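Local coordinates for protein neutral ceramidase (Pseudomonas aeruginosa, PDB 2ZWS) that hydrolyses the N-acyl linkage of ceramides to give sphingosine and free fatty acid, a zinc-dependent reaction that it also runs in reverse, at residues D218-V231 against T269-Y281. Residues are numbered along the deposited sequence; the frame is centred on the assembly and turned at random.
Sequences DNKGYASYHWEHDV and TREIGLRQFAKAY
Where Asn219 meets Gly273, their CA atoms only 4.4 Å apart, the axes of helix 218-231 and of residues 269-281 in helix 265-286 approach to 7.4 Å and cross at -58°, so their ends splay apart. Lacking a side chain, Gly273 lets the carbonyl O of Asn219 rest on its CA. Asn219 is a knob among Thr269, Ile272, Gly273 and Gln276, and its OD1 accepts NE2 of Gln276 at 3.0 Å, the donor standing above the carbonyl plane. The same NE2 also reaches Ile272 O within its own helix, while Lys220 NZ meets Gln276 OE1 at 2.7 Å almost head-on to the C=O bond; both ends of the amide are thus held and its rotation fixed. NZ is also hydrogen-bonded to Phe201 O. Tyr222 drops beside Gly273; in the conformers described, Arg270 CG lies over one ring face, Leu274 CD2 at its edge, and a water joins Tyr222 OH to Arg270 NH1. Leu274 CD2 also sits over the centre of the His226 ring, 3.6 Å from His226 CD2, a CH-pi contact. A chi1 of 164°, CG anti to the N, swings the Phe277 ring into the hole formed by Ala223, His226, Trp227 and Val231. It receives the His226 edge on its face, planes at 85°, and turns its own edge, through CE1, onto the Trp227 indole, which Tyr281 approaches in an offset edge-to-face pair. Trp227 and Ala280 also pack on strands 194-200 and 238-242, seating the pair against the sheet of the N-terminal region. Chemistry therefore changes along the crossing, from a buried amide held by an ammonium and an amide partner to a partly exposed aromatic cluster that keeps the helices in contact as their axes diverge.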
loop_
_atom_site.group_PDB
_atom_site.type_symbol
_atom_site.label_atom_id
_atom_site.label_comp_id
_atom_site.label_asym_id
_atom_site.label_seq_id
_atom_site.Cartn_x
_atom_site.Cartn_y
_atom_site.Cartn_z
ATOM N N ASP A 218 1.324 3.362 8.019
ATOM C CA ASP A 218 0.010 3.740 8.571
ATOM C C ASP A 218 -0.647 2.608 9.336
ATOM O O ASP A 218 0.055 1.736 9.837
ATOM C CB ASP A 218 -0.877 4.317 7.460
ATOM C CG ASP A 218 -1.934 5.290 7.980
ATOM O OD1 ASP A 218 -3.013 4.837 8.447
ATOM O OD2 ASP A 218 -1.692 6.518 7.906
ATOM N N ASN A 219 -1.978 2.611 9.470
ATOM C CA ASN A 219 -2.561 1.697 10.433
ATOM C C ASN A 219 -2.416 0.219 10.045
ATOM O O ASN A 219 -2.168 -0.641 10.904
ATOM C CB ASN A 219 -3.998 2.091 10.816
ATOM C CG ASN A 219 -4.961 2.144 9.640
ATOM O OD1 ASN A 219 -5.121 1.163 8.912
ATOM N ND2 ASN A 219 -5.686 3.273 9.503
ATOM N N LYS A 220 -2.551 -0.100 8.756
ATOM C CA LYS A 220 -2.357 -1.500 8.332
ATOM C C LYS A 220 -0.921 -1.930 8.489
ATOM O O LYS A 220 -0.638 -3.053 8.893
ATOM C CB LYS A 220 -2.854 -1.696 6.895
ATOM C CG LYS A 220 -4.431 -1.653 6.834
ATOM C CD LYS A 220 -4.925 -2.099 5.470
ATOM C CE LYS A 220 -6.476 -2.216 5.462
ATOM N NZ LYS A 220 -6.940 -3.324 6.360
ATOM N N GLY A 221 -0.007 -1.000 8.254
ATOM C CA GLY A 221 1.409 -1.282 8.466
ATOM C C GLY A 221 1.722 -1.521 9.934
ATOM O O GLY A 221 2.605 -2.355 10.245
ATOM N N TYR A 222 1.067 -0.790 10.839
ATOM C CA TYR A 222 1.272 -1.044 12.266
ATOM C C TYR A 222 0.729 -2.429 12.645
ATOM O O TYR A 222 1.362 -3.174 13.387
ATOM C CB TYR A 222 0.611 0.009 13.174
ATOM C CG TYR A 222 0.953 -0.349 14.605
ATOM C CD1 TYR A 222 0.038 -1.031 15.407
ATOM C CD2 TYR A 222 2.231 -0.094 15.123
ATOM C CE1 TYR A 222 0.360 -1.420 16.696
ATOM C CE2 TYR A 222 2.578 -0.477 16.422
ATOM C CZ TYR A 222 1.632 -1.148 17.197
ATOM O OH TYR A 222 1.936 -1.537 18.471
ATOM N N ALA A 223 -0.433 -2.790 12.108
ATOM C CA ALA A 223 -0.955 -4.142 12.370
ATOM C C ALA A 223 0.043 -5.236 11.967
ATOM O O ALA A 223 0.263 -6.187 12.732
ATOM C CB ALA A 223 -2.279 -4.315 11.648
ATOM N N SER A 224 0.637 -5.115 10.772
ATOM C CA SER A 224 1.627 -6.104 10.319
ATOM C C SER A 224 2.832 -6.113 11.257
ATOM O O SER A 224 3.328 -7.184 11.677
ATOM C CB SER A 224 2.138 -5.797 8.916
ATOM O OG SER A 224 1.094 -5.864 7.945
ATOM N N TYR A 225 3.332 -4.918 11.579
ATOM C CA TYR A 225 4.531 -4.799 12.409
ATOM C C TYR A 225 4.212 -5.366 13.787
ATOM O O TYR A 225 5.018 -6.117 14.344
ATOM C CB TYR A 225 4.901 -3.331 12.572
ATOM C CG TYR A 225 6.049 -3.076 13.517
ATOM C CD1 TYR A 225 5.820 -2.661 14.830
ATOM C CD2 TYR A 225 7.383 -3.239 13.087
ATOM C CE1 TYR A 225 6.898 -2.415 15.692
ATOM C CE2 TYR A 225 8.440 -2.987 13.940
ATOM C CZ TYR A 225 8.182 -2.601 15.243
ATOM O OH TYR A 225 9.230 -2.322 16.108
ATOM N N HIS A 226 3.057 -5.022 14.356
ATOM C CA HIS A 226 2.750 -5.544 15.686
ATOM C C HIS A 226 2.759 -7.086 15.663
ATOM O O HIS A 226 3.316 -7.732 16.563
ATOM C CB HIS A 226 1.400 -4.991 16.157
ATOM C CG HIS A 226 1.020 -5.436 17.535
ATOM N ND1 HIS A 226 1.700 -5.021 18.661
ATOM C CD2 HIS A 226 0.035 -6.259 17.970
ATOM C CE1 HIS A 226 1.144 -5.569 19.734
ATOM N NE2 HIS A 226 0.124 -6.316 19.341
ATOM N N TRP A 227 2.145 -7.693 14.647
ATOM C CA TRP A 227 2.137 -9.164 14.583
ATOM C C TRP A 227 3.539 -9.751 14.418
ATOM O O TRP A 227 3.919 -10.697 15.129
ATOM C CB TRP A 227 1.231 -9.658 13.449
ATOM C CG TRP A 227 0.634 -11.029 13.690
ATOM C CD1 TRP A 227 1.141 -12.052 14.480
ATOM C CD2 TRP A 227 -0.569 -11.547 13.098
ATOM N NE1 TRP A 227 0.292 -13.144 14.424
ATOM C CE2 TRP A 227 -0.754 -12.864 13.587
ATOM C CE3 TRP A 227 -1.522 -11.015 12.215
ATOM C CZ2 TRP A 227 -1.856 -13.653 13.218
ATOM C CZ3 TRP A 227 -2.615 -11.811 11.844
ATOM C CH2 TRP A 227 -2.764 -13.114 12.344
ATOM N N GLU A 228 4.285 -9.223 13.444
ATOM C CA GLU A 228 5.611 -9.752 13.116
ATOM C C GLU A 228 6.658 -9.511 14.208
ATOM O O GLU A 228 7.474 -10.408 14.511
ATOM C CB GLU A 228 6.109 -9.138 11.815
ATOM C CG GLU A 228 5.267 -9.542 10.614
ATOM C CD GLU A 228 5.527 -8.724 9.345
ATOM O OE1 GLU A 228 5.016 -9.163 8.275
ATOM O OE2 GLU A 228 6.210 -7.665 9.412
ATOM N N HIS A 229 6.628 -8.315 14.787
ATOM C CA HIS A 229 7.674 -7.850 15.704
ATOM C C HIS A 229 7.302 -8.049 17.170
ATOM O O HIS A 229 8.162 -8.412 17.966
ATOM C CB HIS A 229 7.973 -6.375 15.434
ATOM C CG HIS A 229 9.059 -5.787 16.284
ATOM N ND1 HIS A 229 8.801 -5.189 17.496
ATOM C CD2 HIS A 229 10.394 -5.674 16.083
ATOM C CE1 HIS A 229 9.931 -4.736 18.019
ATOM N NE2 HIS A 229 10.914 -5.016 17.179
ATOM N N ASP A 230 6.050 -7.781 17.540
ATOM C CA ASP A 230 5.678 -7.795 18.968
ATOM C C ASP A 230 5.008 -9.107 19.402
ATOM O O ASP A 230 5.049 -9.455 20.587
ATOM C CB ASP A 230 4.731 -6.619 19.320
ATOM C CG ASP A 230 5.309 -5.231 18.989
ATOM O OD1 ASP A 230 4.472 -4.332 18.713
ATOM O OD2 ASP A 230 6.557 -5.037 19.015
ATOM N N VAL A 231 4.343 -9.806 18.475
ATOM C CA VAL A 231 3.456 -10.933 18.846
ATOM C C VAL A 231 4.027 -12.341 18.545
ATOM O O VAL A 231 4.186 -13.156 19.467
ATOM C CB VAL A 231 2.042 -10.730 18.225
ATOM C CG1 VAL A 231 1.140 -11.974 18.445
ATOM C CG2 VAL A 231 1.396 -9.490 18.800
ATOM N N THR A 269 -2.891 5.896 14.726
ATOM C CA THR A 269 -2.353 4.864 13.831
ATOM C C THR A 269 -2.190 3.538 14.574
ATOM O O THR A 269 -2.602 2.470 14.082
ATOM C CB THR A 269 -0.987 5.322 13.238
ATOM O OG1 THR A 269 -1.184 6.485 12.431
ATOM C CG2 THR A 269 -0.379 4.234 12.380
ATOM N N ARG A 270 -1.604 3.626 15.762
ATOM C CA ARG A 270 -1.389 2.450 16.606
ATOM C C ARG A 270 -2.725 1.821 17.038
ATOM O O ARG A 270 -2.889 0.616 16.979
ATOM C CB ARG A 270 -0.548 2.839 17.832
ATOM C CG ARG A 270 -0.049 1.651 18.651
ATOM C CD ARG A 270 0.924 2.095 19.744
ATOM N NE ARG A 270 1.312 0.974 20.600
ATOM C CZ ARG A 270 2.359 0.972 21.427
ATOM N NH1 ARG A 270 2.617 -0.104 22.150
ATOM N NH2 ARG A 270 3.155 2.033 21.531
ATOM N N GLU A 271 -3.669 2.654 17.460
ATOM C CA GLU A 271 -4.952 2.161 17.944
ATOM C C GLU A 271 -5.765 1.472 16.854
ATOM O O GLU A 271 -6.281 0.384 17.080
ATOM C CB GLU A 271 -5.755 3.297 18.563
ATOM C CG GLU A 271 -7.151 2.899 19.077
ATOM C CD GLU A 271 -7.148 1.836 20.174
ATOM O OE1 GLU A 271 -6.113 1.595 20.839
ATOM O OE2 GLU A 271 -8.228 1.236 20.393
ATOM N N ILE A 272 -5.891 2.106 15.695
ATOM C CA ILE A 272 -6.664 1.513 14.582
ATOM C C ILE A 272 -5.941 0.274 14.060
ATOM O O ILE A 272 -6.567 -0.737 13.714
ATOM C CB ILE A 272 -6.976 2.568 13.465
ATOM C CG1 ILE A 272 -7.783 3.739 14.044
ATOM C CG2 ILE A 272 -7.691 1.944 12.221
ATOM C CD1 ILE A 272 -9.132 3.311 14.735
ATOM N N GLY A 273 -4.608 0.319 14.015
ATOM C CA GLY A 273 -3.851 -0.892 13.704
ATOM C C GLY A 273 -4.103 -2.013 14.682
ATOM O O GLY A 273 -4.313 -3.166 14.285
ATOM N N LEU A 274 -4.089 -1.686 15.962
ATOM C CA LEU A 274 -4.334 -2.713 16.985
ATOM C C LEU A 274 -5.732 -3.303 16.887
ATOM O O LEU A 274 -5.905 -4.503 17.118
ATOM C CB LEU A 274 -4.109 -2.171 18.391
ATOM C CG LEU A 274 -2.639 -1.993 18.759
ATOM C CD1 LEU A 274 -2.536 -1.278 20.098
ATOM C CD2 LEU A 274 -1.890 -3.318 18.804
ATOM N N ARG A 275 -6.727 -2.481 16.553
ATOM C CA ARG A 275 -8.098 -2.999 16.417
ATOM C C ARG A 275 -8.186 -4.039 15.303
ATOM O O ARG A 275 -8.785 -5.108 15.476
ATOM C CB ARG A 275 -9.097 -1.863 16.193
ATOM C CG ARG A 275 -9.270 -1.010 17.440
ATOM C CD ARG A 275 -10.188 0.153 17.208
ATOM N NE ARG A 275 -10.124 1.052 18.359
ATOM C CZ ARG A 275 -10.837 2.163 18.520
ATOM N NH1 ARG A 275 -11.715 2.557 17.598
ATOM N NH2 ARG A 275 -10.651 2.896 19.618
ATOM N N GLN A 276 -7.480 -3.772 14.207
ATOM C CA GLN A 276 -7.438 -4.725 13.075
ATOM C C GLN A 276 -6.659 -5.962 13.451
ATOM O O GLN A 276 -7.093 -7.082 13.178
ATOM C CB GLN A 276 -6.822 -4.087 11.829
ATOM C CG GLN A 276 -7.702 -2.972 11.279
ATOM C CD GLN A 276 -7.032 -2.252 10.156
ATOM O OE1 GLN A 276 -7.063 -2.717 9.031
ATOM N NE2 GLN A 276 -6.393 -1.127 10.454
ATOM N N PHE A 277 -5.496 -5.757 14.065
ATOM C CA PHE A 277 -4.676 -6.868 14.501
ATOM C C PHE A 277 -5.474 -7.808 15.406
ATOM O O PHE A 277 -5.417 -9.033 15.239
ATOM C CB PHE A 277 -3.437 -6.407 15.280
ATOM C CG PHE A 277 -2.820 -7.528 16.053
ATOM C CD1 PHE A 277 -2.067 -8.492 15.402
ATOM C CD2 PHE A 277 -3.101 -7.692 17.396
ATOM C CE1 PHE A 277 -1.553 -9.616 16.102
ATOM C CE2 PHE A 277 -2.597 -8.783 18.103
ATOM C CZ PHE A 277 -1.834 -9.758 17.457
ATOM N N ALA A 278 -6.193 -7.243 16.385
ATOM C CA ALA A 278 -6.819 -8.081 17.410
ATOM C C ALA A 278 -7.843 -9.014 16.763
ATOM O O ALA A 278 -7.919 -10.199 17.085
ATOM C CB ALA A 278 -7.424 -7.254 18.511
ATOM N N LYS A 279 -8.581 -8.481 15.801
ATOM C CA LYS A 279 -9.573 -9.289 15.102
ATOM C C LYS A 279 -8.922 -10.356 14.231
ATOM O O LYS A 279 -9.401 -11.508 14.193
ATOM C CB LYS A 279 -10.557 -8.417 14.300
ATOM C CG LYS A 279 -11.790 -9.193 13.752
ATOM C CD LYS A 279 -12.656 -9.672 14.921
ATOM C CE LYS A 279 -13.880 -10.455 14.512
ATOM N NZ LYS A 279 -14.697 -10.546 15.765
ATOM N N ALA A 280 -7.835 -9.994 13.531
ATOM C CA ALA A 280 -7.148 -10.949 12.641
ATOM C C ALA A 280 -6.590 -12.095 13.462
ATOM O O ALA A 280 -6.718 -13.250 13.082
ATOM C CB ALA A 280 -6.026 -10.253 11.870
ATOM N N TYR A 281 -6.003 -11.751 14.603
ATOM C CA TYR A 281 -5.416 -12.743 15.471
ATOM C C TYR A 281 -6.499 -13.686 16.015
ATOM O O TYR A 281 -6.295 -14.910 16.072
ATOM C CB TYR A 281 -4.695 -12.049 16.639
ATOM C CG TYR A 281 -3.773 -12.977 17.360
ATOM C CD1 TYR A 281 -4.155 -13.590 18.552
ATOM C CD2 TYR A 281 -2.522 -13.275 16.835
ATOM C CE1 TYR A 281 -3.293 -14.499 19.190
ATOM C CE2 TYR A 281 -1.669 -14.172 17.467
ATOM C CZ TYR A 281 -2.063 -14.764 18.642
ATOM O OH TYR A 281 -1.207 -15.627 19.261
HETATM O O HOH W 1 1.168 -2.339 20.981
#